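Local coordinates for protein oxidase/hydroxylase (Streptomyces hygroscopicus subsp. hygroscopicus, PDB 4XC9) that probably acts as an iron(II)- and 2-oxoglutarate-dependent dioxygenase of the phytanoyl-CoA dioxygenase family, at residues B[85-90]-B[135-140]; B[21-26]-B[68-73]; B[81-86]-B[222-227]; B[33-38]-B[59-64]. All blocks are in the same frame, centred on the assembly; numbering follows the deposited sequence.

Contact 1. Residues B[85-90]-B[135-140]; sequences LLEGYG and YVKALV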
loop_
_atom_site.group_PDB
_atom_site.type_symbol
_atom_site.label_atom_id
_atom_site.label_comp_id
_atom_site.label_asym_id
_atom_site.label_seq_id
_atom_site.Cartn_x
_atom_site.Cartn_y
_atom_site.Cartn_z
ATOM N N LEU B 85 12.317 1.885 -24.339
ATOM C CA LEU B 85 13.104 3.118 -24.264
ATOM C C LEU B 85 12.188 4.305 -24.486
ATOM O O LEU B 85 11.568 4.416 -25.534
ATOM C CB LEU B 85 14.235 3.125 -25.296
ATOM C CG LEU B 85 15.067 4.409 -25.312
ATOM C CD1 LEU B 85 15.862 4.567 -24.021
ATOM C CD2 LEU B 85 15.999 4.456 -26.520
ATOM N N LEU B 86 12.093 5.179 -23.487
ATOM C CA LEU B 86 11.120 6.266 -23.500
ATOM C C LEU B 86 11.747 7.588 -23.878
ATOM O O LEU B 86 11.069 8.471 -24.387
ATOM C CB LEU B 86 10.442 6.388 -22.138
ATOM C CG LEU B 86 9.526 5.202 -21.835
ATOM C CD1 LEU B 86 8.845 5.368 -20.484
ATOM C CD2 LEU B 86 8.504 5.065 -22.944
ATOM N N GLU B 87 13.040 7.726 -23.617
ATOM C CA GLU B 87 13.749 8.927 -23.994
ATOM C C GLU B 87 15.256 8.735 -23.861
ATOM O O GLU B 87 15.741 7.815 -23.192
ATOM C CB GLU B 87 13.288 10.123 -23.150
ATOM C CG GLU B 87 13.835 10.143 -21.726
ATOM C CD GLU B 87 13.349 11.345 -20.927
ATOM O OE1 GLU B 87 13.613 12.493 -21.346
ATOM O OE2 GLU B 87 12.699 11.145 -19.877
ATOM N N GLY B 88 15.984 9.619 -24.526
ATOM C CA GLY B 88 17.426 9.669 -24.444
ATOM C C GLY B 88 17.839 11.056 -24.896
ATOM O O GLY B 88 17.459 11.505 -25.977
ATOM N N TYR B 89 18.597 11.745 -24.051
ATOM C CA TYR B 89 19.053 13.088 -24.363
ATOM C C TYR B 89 20.402 13.362 -23.714
ATOM O O TYR B 89 20.795 12.675 -22.774
ATOM C CB TYR B 89 18.027 14.132 -23.908
ATOM C CG TYR B 89 17.782 14.159 -22.417
ATOM C CD1 TYR B 89 18.538 14.975 -21.572
ATOM C CD2 TYR B 89 16.783 13.371 -21.850
ATOM C CE1 TYR B 89 18.307 14.995 -20.190
ATOM C CE2 TYR B 89 16.545 13.381 -20.479
ATOM C CZ TYR B 89 17.308 14.190 -19.657
ATOM O OH TYR B 89 17.046 14.183 -18.308
ATOM N N GLY B 90 21.112 14.359 -24.234
ATOM C CA GLY B 90 22.346 14.808 -23.621
ATOM C C GLY B 90 22.162 16.175 -22.990
ATOM O O GLY B 90 21.235 16.913 -23.354
ATOM N N TYR B 135 8.722 4.435 -14.163
ATOM C CA TYR B 135 9.576 5.383 -14.878
ATOM C C TYR B 135 10.905 5.600 -14.181
ATOM O O TYR B 135 10.974 6.256 -13.139
ATOM C CB TYR B 135 8.869 6.734 -15.038
ATOM C CG TYR B 135 9.288 7.468 -16.278
ATOM C CD1 TYR B 135 10.599 7.908 -16.435
ATOM C CD2 TYR B 135 8.385 7.702 -17.302
ATOM C CE1 TYR B 135 10.997 8.570 -17.569
ATOM C CE2 TYR B 135 8.773 8.364 -18.451
ATOM C CZ TYR B 135 10.082 8.800 -18.577
ATOM O OH TYR B 135 10.485 9.459 -19.717
ATOM N N VAL B 136 11.972 5.059 -14.754
ATOM C CA VAL B 136 13.296 5.314 -14.205
ATOM C C VAL B 136 14.237 5.918 -15.243
ATOM O O VAL B 136 14.024 5.813 -16.454
ATOM C CB VAL B 136 13.923 4.042 -13.626
ATOM C CG1 VAL B 136 12.968 3.423 -12.626
ATOM C CG2 VAL B 136 14.261 3.070 -14.745
ATOM N N LYS B 137 15.276 6.569 -14.748
ATOM C CA LYS B 137 16.224 7.263 -15.597
ATOM C C LYS B 137 17.628 6.858 -15.197
ATOM O O LYS B 137 17.960 6.823 -14.002
ATOM C CB LYS B 137 16.038 8.779 -15.487
ATOM C CG LYS B 137 16.521 9.570 -16.690
ATOM C CD LYS B 137 16.076 11.038 -16.612
ATOM C CE LYS B 137 14.796 11.272 -17.399
ATOM N NZ LYS B 137 14.150 12.554 -17.011
ATOM N N ALA B 138 18.425 6.503 -16.202
ATOM C CA ALA B 138 19.838 6.193 -16.016
ATOM C C ALA B 138 20.651 7.376 -16.508
ATOM O O ALA B 138 20.685 7.637 -17.697
ATOM C CB ALA B 138 20.218 4.912 -16.767
ATOM N N LEU B 139 21.252 8.125 -15.596
ATOM C CA LEU B 139 22.109 9.250 -15.979
ATOM C C LEU B 139 23.559 8.808 -16.101
ATOM O O LEU B 139 24.170 8.447 -15.094
ATOM C CB LEU B 139 22.044 10.386 -14.960
ATOM C CG LEU B 139 20.725 10.852 -14.354
ATOM C CD1 LEU B 139 20.936 12.209 -13.699
ATOM C CD2 LEU B 139 19.620 10.912 -15.382
ATOM N N VAL B 140 24.116 8.848 -17.312
ATOM C CA VAL B 140 25.533 8.553 -17.490
ATOM C C VAL B 140 26.364 9.834 -17.454
ATOM O O VAL B 140 26.303 10.650 -18.370
ATOM C CB VAL B 140 25.804 7.835 -18.802
ATOM C CG1 VAL B 140 27.299 7.589 -18.960
ATOM C CG2 VAL B 140 25.029 6.539 -18.858
HETATM O O HOH W 1 11.674 13.353 -18.001
#

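Contact 2. Residues B[21-26]-B[68-73]; sequences PGVFGS and DDRLLA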
loop_
_atom_site.group_PDB
_atom_site.type_symbol
_atom_site.label_atom_id
_atom_site.label_comp_id
_atom_site.label_asym_id
_atom_site.label_seq_id
_atom_site.Cartn_x
_atom_site.Cartn_y
_atom_site.Cartn_z
ATOM N N PRO B 21 29.253 3.371 -9.384
ATOM C CA PRO B 21 30.591 3.883 -9.730
ATOM C C PRO B 21 31.244 3.159 -10.908
ATOM O O PRO B 21 31.109 1.939 -11.031
ATOM C CB PRO B 21 31.400 3.642 -8.447
ATOM C CG PRO B 21 30.724 2.469 -7.813
ATOM C CD PRO B 21 29.252 2.680 -8.085
ATOM N N GLY B 22 31.919 3.922 -11.766
ATOM C CA GLY B 22 32.877 3.397 -12.725
ATOM C C GLY B 22 32.346 2.403 -13.723
ATOM O O GLY B 22 32.977 1.382 -13.978
ATOM N N VAL B 23 31.202 2.707 -14.317
ATOM C CA VAL B 23 30.577 1.766 -15.228
ATOM C C VAL B 23 31.270 1.804 -16.583
ATOM O O VAL B 23 31.479 0.766 -17.207
ATOM C CB VAL B 23 29.076 2.065 -15.399
ATOM C CG1 VAL B 23 28.442 1.092 -16.368
ATOM C CG2 VAL B 23 28.387 2.015 -14.061
ATOM N N PHE B 24 31.621 3.010 -17.024
ATOM C CA PHE B 24 32.284 3.219 -18.310
ATOM C C PHE B 24 33.692 3.749 -18.095
ATOM O O PHE B 24 33.869 4.748 -17.412
ATOM C CB PHE B 24 31.491 4.204 -19.176
ATOM C CG PHE B 24 30.057 3.819 -19.371
ATOM C CD1 PHE B 24 29.099 4.144 -18.423
ATOM C CD2 PHE B 24 29.663 3.127 -20.504
ATOM C CE1 PHE B 24 27.781 3.790 -18.607
ATOM C CE2 PHE B 24 28.340 2.763 -20.692
ATOM C CZ PHE B 24 27.401 3.098 -19.743
ATOM N N GLY B 25 34.692 3.078 -18.660
ATOM C CA GLY B 25 36.057 3.585 -18.630
ATOM C C GLY B 25 36.191 4.774 -19.576
ATOM O O GLY B 25 35.481 4.854 -20.594
ATOM N N SER B 26 37.101 5.696 -19.271
ATOM C CA SER B 26 37.125 6.965 -20.006
ATOM C C SER B 26 37.574 6.829 -21.463
ATOM O O SER B 26 37.745 7.834 -22.162
ATOM C CB SER B 26 38.003 7.995 -19.296
ATOM O OG SER B 26 37.557 9.307 -19.618
ATOM N N ASP B 68 22.601 -0.727 -23.905
ATOM C CA ASP B 68 23.745 -1.350 -23.238
ATOM C C ASP B 68 23.318 -2.117 -21.983
ATOM O O ASP B 68 22.512 -1.632 -21.183
ATOM C CB ASP B 68 24.795 -0.285 -22.869
ATOM C CG ASP B 68 26.178 -0.872 -22.607
ATOM O OD1 ASP B 68 26.345 -1.658 -21.652
ATOM O OD2 ASP B 68 27.126 -0.520 -23.339
ATOM N N ASP B 69 23.875 -3.308 -21.801
ATOM C CA ASP B 69 23.502 -4.130 -20.668
ATOM C C ASP B 69 23.968 -3.496 -19.365
ATOM O O ASP B 69 23.444 -3.793 -18.304
ATOM C CB ASP B 69 24.072 -5.536 -20.810
ATOM C CG ASP B 69 23.375 -6.539 -19.904
ATOM O OD1 ASP B 69 22.330 -7.091 -20.325
ATOM O OD2 ASP B 69 23.868 -6.774 -18.776
ATOM N N ARG B 70 24.940 -2.599 -19.436
ATOM C CA ARG B 70 25.367 -1.896 -18.232
ATOM C C ARG B 70 24.293 -0.932 -17.744
ATOM O O ARG B 70 24.283 -0.536 -16.578
ATOM C CB ARG B 70 26.667 -1.150 -18.472
ATOM C CG ARG B 70 27.883 -1.977 -18.165
ATOM C CD ARG B 70 28.660 -2.237 -19.420
ATOM N NE ARG B 70 29.696 -1.231 -19.606
ATOM C CZ ARG B 70 29.852 -0.501 -20.703
ATOM N NH1 ARG B 70 30.840 0.375 -20.754
ATOM N NH2 ARG B 70 29.031 -0.644 -21.741
ATOM N N LEU B 71 23.395 -0.563 -18.648
ATOM C CA LEU B 71 22.254 0.268 -18.313
ATOM C C LEU B 71 21.000 -0.574 -18.149
ATOM O O LEU B 71 20.241 -0.385 -17.204
ATOM C CB LEU B 71 22.021 1.326 -19.385
ATOM C CG LEU B 71 22.697 2.684 -19.191
ATOM C CD1 LEU B 71 24.155 2.515 -18.820
ATOM C CD2 LEU B 71 22.548 3.540 -20.452
ATOM N N LEU B 72 20.766 -1.501 -19.070
ATOM C CA LEU B 72 19.525 -2.265 -19.025
ATOM C C LEU B 72 19.440 -3.171 -17.779
ATOM O O LEU B 72 18.367 -3.325 -17.203
ATOM C CB LEU B 72 19.349 -3.099 -20.300
ATOM C CG LEU B 72 19.238 -2.323 -21.618
ATOM C CD1 LEU B 72 18.783 -3.233 -22.759
ATOM C CD2 LEU B 72 18.315 -1.123 -21.481
ATOM N N ALA B 73 20.563 -3.755 -17.368
ATOM C CA ALA B 73 20.546 -4.710 -16.264
ATOM C C ALA B 73 20.040 -4.099 -14.937
ATOM O O ALA B 73 19.141 -4.668 -14.324
ATOM C CB ALA B 73 21.929 -5.334 -16.077
#

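Contact 3. Residues B[81-86]-B[222-227]; sequences QPLRLL and FGYGPT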
loop_
_atom_site.group_PDB
_atom_site.type_symbol
_atom_site.label_atom_id
_atom_site.label_comp_id
_atom_site.label_asym_id
_atom_site.label_seq_id
_atom_site.Cartn_x
_atom_site.Cartn_y
_atom_site.Cartn_z
ATOM N N GLN B 81 9.234 -4.920 -15.717
ATOM C CA GLN B 81 8.118 -5.001 -16.653
ATOM C C GLN B 81 8.729 -5.175 -18.035
ATOM O O GLN B 81 9.902 -4.839 -18.215
ATOM C CB GLN B 81 7.254 -3.733 -16.601
ATOM C CG GLN B 81 6.526 -3.482 -15.286
ATOM C CD GLN B 81 5.259 -4.310 -15.162
ATOM O OE1 GLN B 81 4.255 -4.047 -15.834
ATOM N NE2 GLN B 81 5.308 -5.328 -14.318
ATOM N N PRO B 82 7.956 -5.699 -19.005
ATOM C CA PRO B 82 8.397 -5.586 -20.398
ATOM C C PRO B 82 8.815 -4.147 -20.680
ATOM O O PRO B 82 8.031 -3.235 -20.429
ATOM C CB PRO B 82 7.146 -5.965 -21.202
ATOM C CG PRO B 82 6.331 -6.783 -20.296
ATOM C CD PRO B 82 6.626 -6.329 -18.893
ATOM N N LEU B 83 10.019 -3.950 -21.199
ATOM C CA LEU B 83 10.619 -2.621 -21.261
ATOM C C LEU B 83 10.500 -1.882 -22.619
ATOM O O LEU B 83 10.337 -2.486 -23.681
ATOM C CB LEU B 83 12.087 -2.738 -20.882
ATOM C CG LEU B 83 12.664 -1.694 -19.945
ATOM C CD1 LEU B 83 12.185 -1.926 -18.530
ATOM C CD2 LEU B 83 14.181 -1.745 -20.025
ATOM N N ARG B 84 10.593 -0.557 -22.551
ATOM C CA ARG B 84 10.579 0.318 -23.715
ATOM C C ARG B 84 11.397 1.565 -23.429
ATOM O O ARG B 84 11.199 2.220 -22.393
ATOM C CB ARG B 84 9.159 0.722 -24.087
ATOM C CG ARG B 84 9.095 1.659 -25.272
ATOM C CD ARG B 84 7.676 2.097 -25.545
ATOM N NE ARG B 84 7.565 2.737 -26.851
ATOM C CZ ARG B 84 6.496 3.399 -27.279
ATOM N NH1 ARG B 84 5.426 3.519 -26.508
ATOM N NH2 ARG B 84 6.501 3.949 -28.484
ATOM N N LEU B 85 12.317 1.885 -24.339
ATOM C CA LEU B 85 13.104 3.118 -24.264
ATOM C C LEU B 85 12.188 4.305 -24.486
ATOM O O LEU B 85 11.568 4.416 -25.534
ATOM C CB LEU B 85 14.235 3.125 -25.296
ATOM C CG LEU B 85 15.067 4.409 -25.312
ATOM C CD1 LEU B 85 15.862 4.567 -24.021
ATOM C CD2 LEU B 85 15.999 4.456 -26.520
ATOM N N LEU B 86 12.093 5.179 -23.487
ATOM C CA LEU B 86 11.120 6.266 -23.500
ATOM C C LEU B 86 11.747 7.588 -23.878
ATOM O O LEU B 86 11.069 8.471 -24.387
ATOM C CB LEU B 86 10.442 6.388 -22.138
ATOM C CG LEU B 86 9.526 5.202 -21.835
ATOM C CD1 LEU B 86 8.845 5.368 -20.484
ATOM C CD2 LEU B 86 8.504 5.065 -22.944
ATOM N N PHE B 222 18.991 8.397 -20.044
ATOM C CA PHE B 222 18.024 7.563 -20.739
ATOM C C PHE B 222 16.894 7.129 -19.803
ATOM O O PHE B 222 17.109 6.781 -18.631
ATOM C CB PHE B 222 18.736 6.378 -21.370
ATOM C CG PHE B 222 19.910 6.784 -22.205
ATOM C CD1 PHE B 222 21.169 6.953 -21.626
ATOM C CD2 PHE B 222 19.753 7.043 -23.556
ATOM C CE1 PHE B 222 22.250 7.346 -22.385
ATOM C CE2 PHE B 222 20.828 7.438 -24.328
ATOM C CZ PHE B 222 22.080 7.593 -23.742
ATOM N N GLY B 223 15.679 7.190 -20.340
ATOM C CA GLY B 223 14.480 6.958 -19.580
ATOM C C GLY B 223 13.823 5.687 -20.058
ATOM O O GLY B 223 13.607 5.491 -21.254
ATOM N N TYR B 224 13.509 4.810 -19.111
ATOM C CA TYR B 224 12.903 3.543 -19.448
ATOM C C TYR B 224 11.585 3.429 -18.700
ATOM O O TYR B 224 11.425 4.010 -17.625
ATOM C CB TYR B 224 13.841 2.387 -19.099
ATOM C CG TYR B 224 15.217 2.521 -19.721
ATOM C CD1 TYR B 224 16.211 3.295 -19.114
ATOM C CD2 TYR B 224 15.522 1.876 -20.917
ATOM C CE1 TYR B 224 17.465 3.416 -19.677
ATOM C CE2 TYR B 224 16.777 1.990 -21.491
ATOM C CZ TYR B 224 17.741 2.762 -20.875
ATOM O OH TYR B 224 18.983 2.861 -21.447
ATOM N N GLY B 225 10.640 2.702 -19.286
ATOM C CA GLY B 225 9.368 2.435 -18.654
ATOM C C GLY B 225 8.792 1.185 -19.265
ATOM O O GLY B 225 9.486 0.488 -19.993
ATOM N N PRO B 226 7.522 0.884 -18.965
ATOM C CA PRO B 226 6.867 -0.298 -19.526
ATOM C C PRO B 226 6.481 -0.103 -20.998
ATOM O O PRO B 226 6.395 1.040 -21.479
ATOM C CB PRO B 226 5.625 -0.457 -18.642
ATOM C CG PRO B 226 5.928 0.378 -17.395
ATOM C CD PRO B 226 6.679 1.533 -17.950
ATOM N N THR B 227 6.249 -1.209 -21.701
ATOM C CA THR B 227 5.946 -1.161 -23.129
ATOM C C THR B 227 4.640 -0.434 -23.439
ATOM O O THR B 227 4.402 -0.097 -24.591
ATOM C CB THR B 227 5.864 -2.574 -23.755
ATOM O OG1 THR B 227 4.857 -3.349 -23.088
ATOM C CG2 THR B 227 7.188 -3.284 -23.671
#

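Contact 4. Residues B[33-38]-B[59-64]; sequences RSELER and SPVFAR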
loop_
_atom_site.group_PDB
_atom_site.type_symbol
_atom_site.label_atom_id
_atom_site.label_comp_id
_atom_site.label_asym_id
_atom_site.label_seq_id
_atom_site.Cartn_x
_atom_site.Cartn_y
_atom_site.Cartn_z
ATOM N N ARG B 33 31.541 11.938 -25.419
ATOM C CA ARG B 33 31.692 13.388 -25.553
ATOM C C ARG B 33 31.913 13.807 -27.013
ATOM O O ARG B 33 31.376 14.815 -27.471
ATOM C CB ARG B 33 32.854 13.889 -24.698
ATOM C CG ARG B 33 32.904 13.286 -23.321
ATOM C CD ARG B 33 34.030 13.861 -22.498
ATOM N NE ARG B 33 33.668 15.150 -21.915
ATOM C CZ ARG B 33 34.422 15.811 -21.038
ATOM N NH1 ARG B 33 35.583 15.300 -20.637
ATOM N NH2 ARG B 33 34.016 16.983 -20.560
ATOM N N SER B 34 32.710 13.022 -27.733
ATOM C CA SER B 34 33.000 13.295 -29.131
ATOM C C SER B 34 31.728 13.280 -29.952
ATOM O O SER B 34 31.572 14.082 -30.868
ATOM C CB SER B 34 34.002 12.280 -29.689
ATOM O OG SER B 34 35.233 12.344 -28.983
ATOM N N GLU B 35 30.808 12.378 -29.626
ATOM C CA GLU B 35 29.527 12.370 -30.318
ATOM C C GLU B 35 28.711 13.595 -29.924
ATOM O O GLU B 35 27.788 13.988 -30.634
ATOM C CB GLU B 35 28.742 11.091 -30.027
ATOM C CG GLU B 35 28.957 9.977 -31.048
ATOM C CD GLU B 35 28.860 10.458 -32.488
ATOM O OE1 GLU B 35 27.732 10.596 -33.010
ATOM O OE2 GLU B 35 29.919 10.693 -33.107
ATOM N N LEU B 36 29.055 14.203 -28.793
ATOM C CA LEU B 36 28.348 15.391 -28.329
ATOM C C LEU B 36 28.947 16.658 -28.942
ATOM O O LEU B 36 28.216 17.540 -29.386
ATOM C CB LEU B 36 28.372 15.468 -26.798
ATOM C CG LEU B 36 27.041 15.386 -26.044
ATOM C CD1 LEU B 36 26.107 14.358 -26.669
ATOM C CD2 LEU B 36 27.287 15.064 -24.563
ATOM N N GLU B 37 30.274 16.747 -28.959
ATOM C CA GLU B 37 30.953 17.838 -29.649
ATOM C C GLU B 37 30.526 17.818 -31.114
ATOM O O GLU B 37 30.105 18.835 -31.669
ATOM C CB GLU B 37 32.480 17.715 -29.519
ATOM C CG GLU B 37 32.990 17.617 -28.074
ATOM C CD GLU B 37 34.496 17.354 -27.973
ATOM O OE1 GLU B 37 35.251 17.831 -28.850
ATOM O OE2 GLU B 37 34.924 16.671 -27.013
ATOM N N ARG B 38 30.590 16.634 -31.713
ATOM C CA ARG B 38 30.207 16.435 -33.110
ATOM C C ARG B 38 28.781 16.875 -33.421
ATOM O O ARG B 38 28.485 17.284 -34.543
ATOM C CB ARG B 38 30.380 14.964 -33.488
ATOM C CG ARG B 38 29.764 14.572 -34.806
ATOM C CD ARG B 38 29.885 13.085 -35.011
ATOM N NE ARG B 38 29.127 12.648 -36.172
ATOM C CZ ARG B 38 27.856 12.268 -36.131
ATOM N NH1 ARG B 38 27.198 12.258 -34.978
ATOM N NH2 ARG B 38 27.249 11.892 -37.247
ATOM N N SER B 59 22.547 9.536 -33.421
ATOM C CA SER B 59 23.885 8.965 -33.269
ATOM C C SER B 59 23.845 7.461 -33.108
ATOM O O SER B 59 23.050 6.935 -32.339
ATOM C CB SER B 59 24.605 9.570 -32.065
ATOM O OG SER B 59 25.661 8.723 -31.638
ATOM N N PRO B 60 24.707 6.753 -33.840
ATOM C CA PRO B 60 24.748 5.304 -33.634
ATOM C C PRO B 60 25.443 4.944 -32.324
ATOM O O PRO B 60 25.199 3.861 -31.786
ATOM C CB PRO B 60 25.544 4.797 -34.845
ATOM C CG PRO B 60 25.465 5.920 -35.852
ATOM C CD PRO B 60 25.463 7.167 -35.032
ATOM N N VAL B 61 26.291 5.838 -31.820
ATOM C CA VAL B 61 27.029 5.568 -30.596
ATOM C C VAL B 61 26.090 5.643 -29.388
ATOM O O VAL B 61 26.300 4.968 -28.369
ATOM C CB VAL B 61 28.215 6.547 -30.433
ATOM C CG1 VAL B 61 28.876 6.392 -29.082
ATOM C CG2 VAL B 61 29.236 6.318 -31.538
ATOM N N PHE B 62 25.029 6.432 -29.509
ATOM C CA PHE B 62 24.106 6.596 -28.392
ATOM C C PHE B 62 22.919 5.656 -28.509
ATOM O O PHE B 62 22.314 5.272 -27.504
ATOM C CB PHE B 62 23.647 8.049 -28.287
ATOM C CG PHE B 62 24.687 8.953 -27.712
ATOM C CD1 PHE B 62 25.446 8.537 -26.623
ATOM C CD2 PHE B 62 24.940 10.197 -28.271
ATOM C CE1 PHE B 62 26.420 9.350 -26.079
ATOM C CE2 PHE B 62 25.918 11.023 -27.733
ATOM C CZ PHE B 62 26.662 10.597 -26.636
ATOM N N ALA B 63 22.599 5.271 -29.737
ATOM C CA ALA B 63 21.586 4.258 -29.953
ATOM C C ALA B 63 22.062 2.952 -29.323
ATOM O O ALA B 63 21.258 2.168 -28.833
ATOM C CB ALA B 63 21.300 4.079 -31.432
ATOM N N ARG B 64 23.374 2.737 -29.329
ATOM C CA ARG B 64 23.958 1.547 -28.721
ATOM C C ARG B 64 24.007 1.663 -27.201
ATOM O O ARG B 64 23.753 0.691 -26.488
ATOM C CB ARG B 64 25.365 1.293 -29.269
ATOM C CG ARG B 64 25.379 0.566 -30.598
ATOM C CD ARG B 64 26.712 -0.148 -30.833
ATOM N NE ARG B 64 27.851 0.766 -30.906
ATOM C CZ ARG B 64 28.185 1.473 -31.988
ATOM N NH1 ARG B 64 27.455 1.389 -33.103
ATOM N NH2 ARG B 64 29.249 2.273 -31.950
#

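Contact 1. Residues B[85-90]-B[135-140]
Leu86 and Glu87 look across at Tyr135 and Lys137 from strands running the same way but not adjacent, strand 217-226 lying between them, so the Leu86 and Tyr135 CA atoms stand 8.8 Å apart and side chains do all the touching. Leu86 and Glu87 both face Gly223 in a classic beta bulge, which turns the two consecutive side chains toward the other strand. Leu86 CD1 comes obliquely onto the Tyr135 ring, 3.6 Å from CE2. Glu87, with CG between its backbone N and carbonyl carbon (chi1 76°) and the rest extended, delivers OE2 to the edge of that ring. There Tyr135 OH donates to Glu87 OE2 over 2.8 Å, arriving from 40° above the carboxylate plane, with ring and carboxylate perpendicular. Lys137 bends at chi3 (-96°), which brings NZ to 3.5 Å from Glu87 OE2 in a salt bridge. A water bridges the same pair, accepting from Lys137 NZ at 2.8 Å and donating to Glu87 OE2 at 3.1 Å. Beside them, Lys137 CE lies at the edge of the Tyr89 ring. A phenylalanine in place of Tyr135 would probably leave Glu87 OE2 without its hydroxyl donor and the carboxylate freer to turn. Tyr89 and Lys137 both bind 2-oxoglutarate, and Lys137 also makes a long, weak ion pair with the iron ligand Glu202; the polar network from Tyr135 through Glu87 thus probably helps position the Lys137 amine beside bound 2-oxoglutarate.

Contact 2. Residues B[21-26]-B[68-73]
Arg70 reaches from the first turn of helix 69-79 to Val23 and Phe24 in the loop ahead of helix 26-38. Its CB and CG lie alongside Val23, CB standing 3.6 Å from Val23 CG1, the two side chains sliding past each other in opposite directions. Bends at chi2 and chi3 then fold the chain back, and Val23 O comes to the edge of the guanidinium, 3.6 Å from NE. Over one guanidinium face sits Phe24 CE2, 3.6 Å from Arg70 CZ and displaced toward the rim; the ring is tilted 58° from the guanidinium plane, so the two do not stack flat. NH1 presses closest, 3.0 Å from Phe24 CD2, and also forms a salt bridge with Glu28. NH2 turns back into a salt bridge with the Asp68 carboxylate. That carboxylate has a second task as the N-cap: its OD1 takes Arg70 N at 2.8 Å through the anti lone pair, in a bond of 164°. At the edge of the phenyl ring Leu71 CD1 meets Phe24 CZ in the ring plane at 3.4 Å. Phe24 and Leu71 together fill the space between helix 60-66, where both touch Leu65, and strand 136-141, where both touch Val140, while Val23 leans on Val197 of strand 197-201.

Contact 3. Residues B[81-86]-B[222-227]
Leu85 and Tyr224 point to the same face of the sheet and cross obliquely, Leu85 CD1 lying 3.7 Å from Tyr224 CE2. Leu85 gets there by setting CG trans to its own N (chi1 178°), which also brings CD1 near Phe222 CB. Leu83 meets the same ring obliquely, its CD2 4.0 Å from Tyr224 CD2. The two leucines approach from opposite sides of the ring plane, while the Tyr224 hydroxyl is hydrogen-bonded to Ala66 O. Leu86 heads elsewhere: its CD1 presses on the backbone at 3.4 Å from Gly225 N. These are antiparallel neighbours, strands 83-86 and 222-226, at 143° to each other, in the larger sheet of what is, as in other members of the cupin clan, a double-stranded beta-helix. Arg84 and Gly225 form a hydrogen-bonded pair, with Arg84 N to Gly225 O at 3.0 Å and Gly225 N to Arg84 O at 3.2 Å; beyond it Leu86 N donates to Gly223 O over 2.7 Å. At the other end Thr227 N donates to Pro82 O from 35° out of the carbonyl plane. Thr227 CG2 tucks against Pro82 CB at 3.6 Å, and its OG1 bonds to Gly246 O of the second subunit. Arg84 lays its CB against Thr227 CA and runs out extended, NH1 bonding to Phe229 O, whereas Gln81 bonds through NE2 to Arg118 O and through OE1 to Leu120 N of the second subunit.

Contact 4. Residues B[33-38]-B[59-64]
The phenyl ring of Phe62 is approached obliquely by Leu36 CD1 at 3.5 Å and Glu35 CB at 3.6 Å, both measured to CE2. The carboxylate of Glu35 is the second flat group: Ser59 OG reaches its OE1 on the anti side, 25° out of the plane, and donates a hydrogen bond of 3.1 Å. Arg38, one turn further along the helix, brings NH1 to the same oxygen in a salt bridge. Between ring and carboxylate, Glu35 CG rests on Val61 CB at 3.6 Å, and the bend at chi2 (-47°) swings the carboxylate round to Ser59. Replacing Glu35 by an alanine would probably leave the Ser59 hydroxyl without its acceptor and Arg38 without its charge partner, and open a gap beside Val61. The helical segments 33-38 and 60-64 cross at 136°, their axes 10.3 Å apart at the closest. Leu36 and Phe62 also share Leu55 as a neighbour. Ser59 is the N-cap of the second helix, its OG accepting from Phe62 N at 3.2 Å and more weakly from Val61 N. One hydroxyl therefore joins the start of one helix to an acid of the other, and the helix N-terminus would probably favour a charged Glu35.

Contacts 1 and 3 share Leu85, Leu86 and one sheet, their centres 9 Å apart; strand 217-226, of contact 3, joins the two strands of contact 1, with Ala138 N probably hydrogen-bonded to Phe222 O at 2.8 Å. Contact 2 packs on this sheet: Leu71 touches Ala138 and Val140, and Leu72 CD2 comes within 3.5 Å of Tyr224 CE2. Contact 4 is nested along the chain inside the loop that contact 2 closes, and meets contact 3 at Phe62 O, 4.1 Å from Phe222 CE2. Contact 1 reaches the active site through Tyr89 and Lys137; between side chains, Lys137 is about 3 Å from the iron ligand Glu202, and Leu36 of contact 4 about 9 Å from Tyr89.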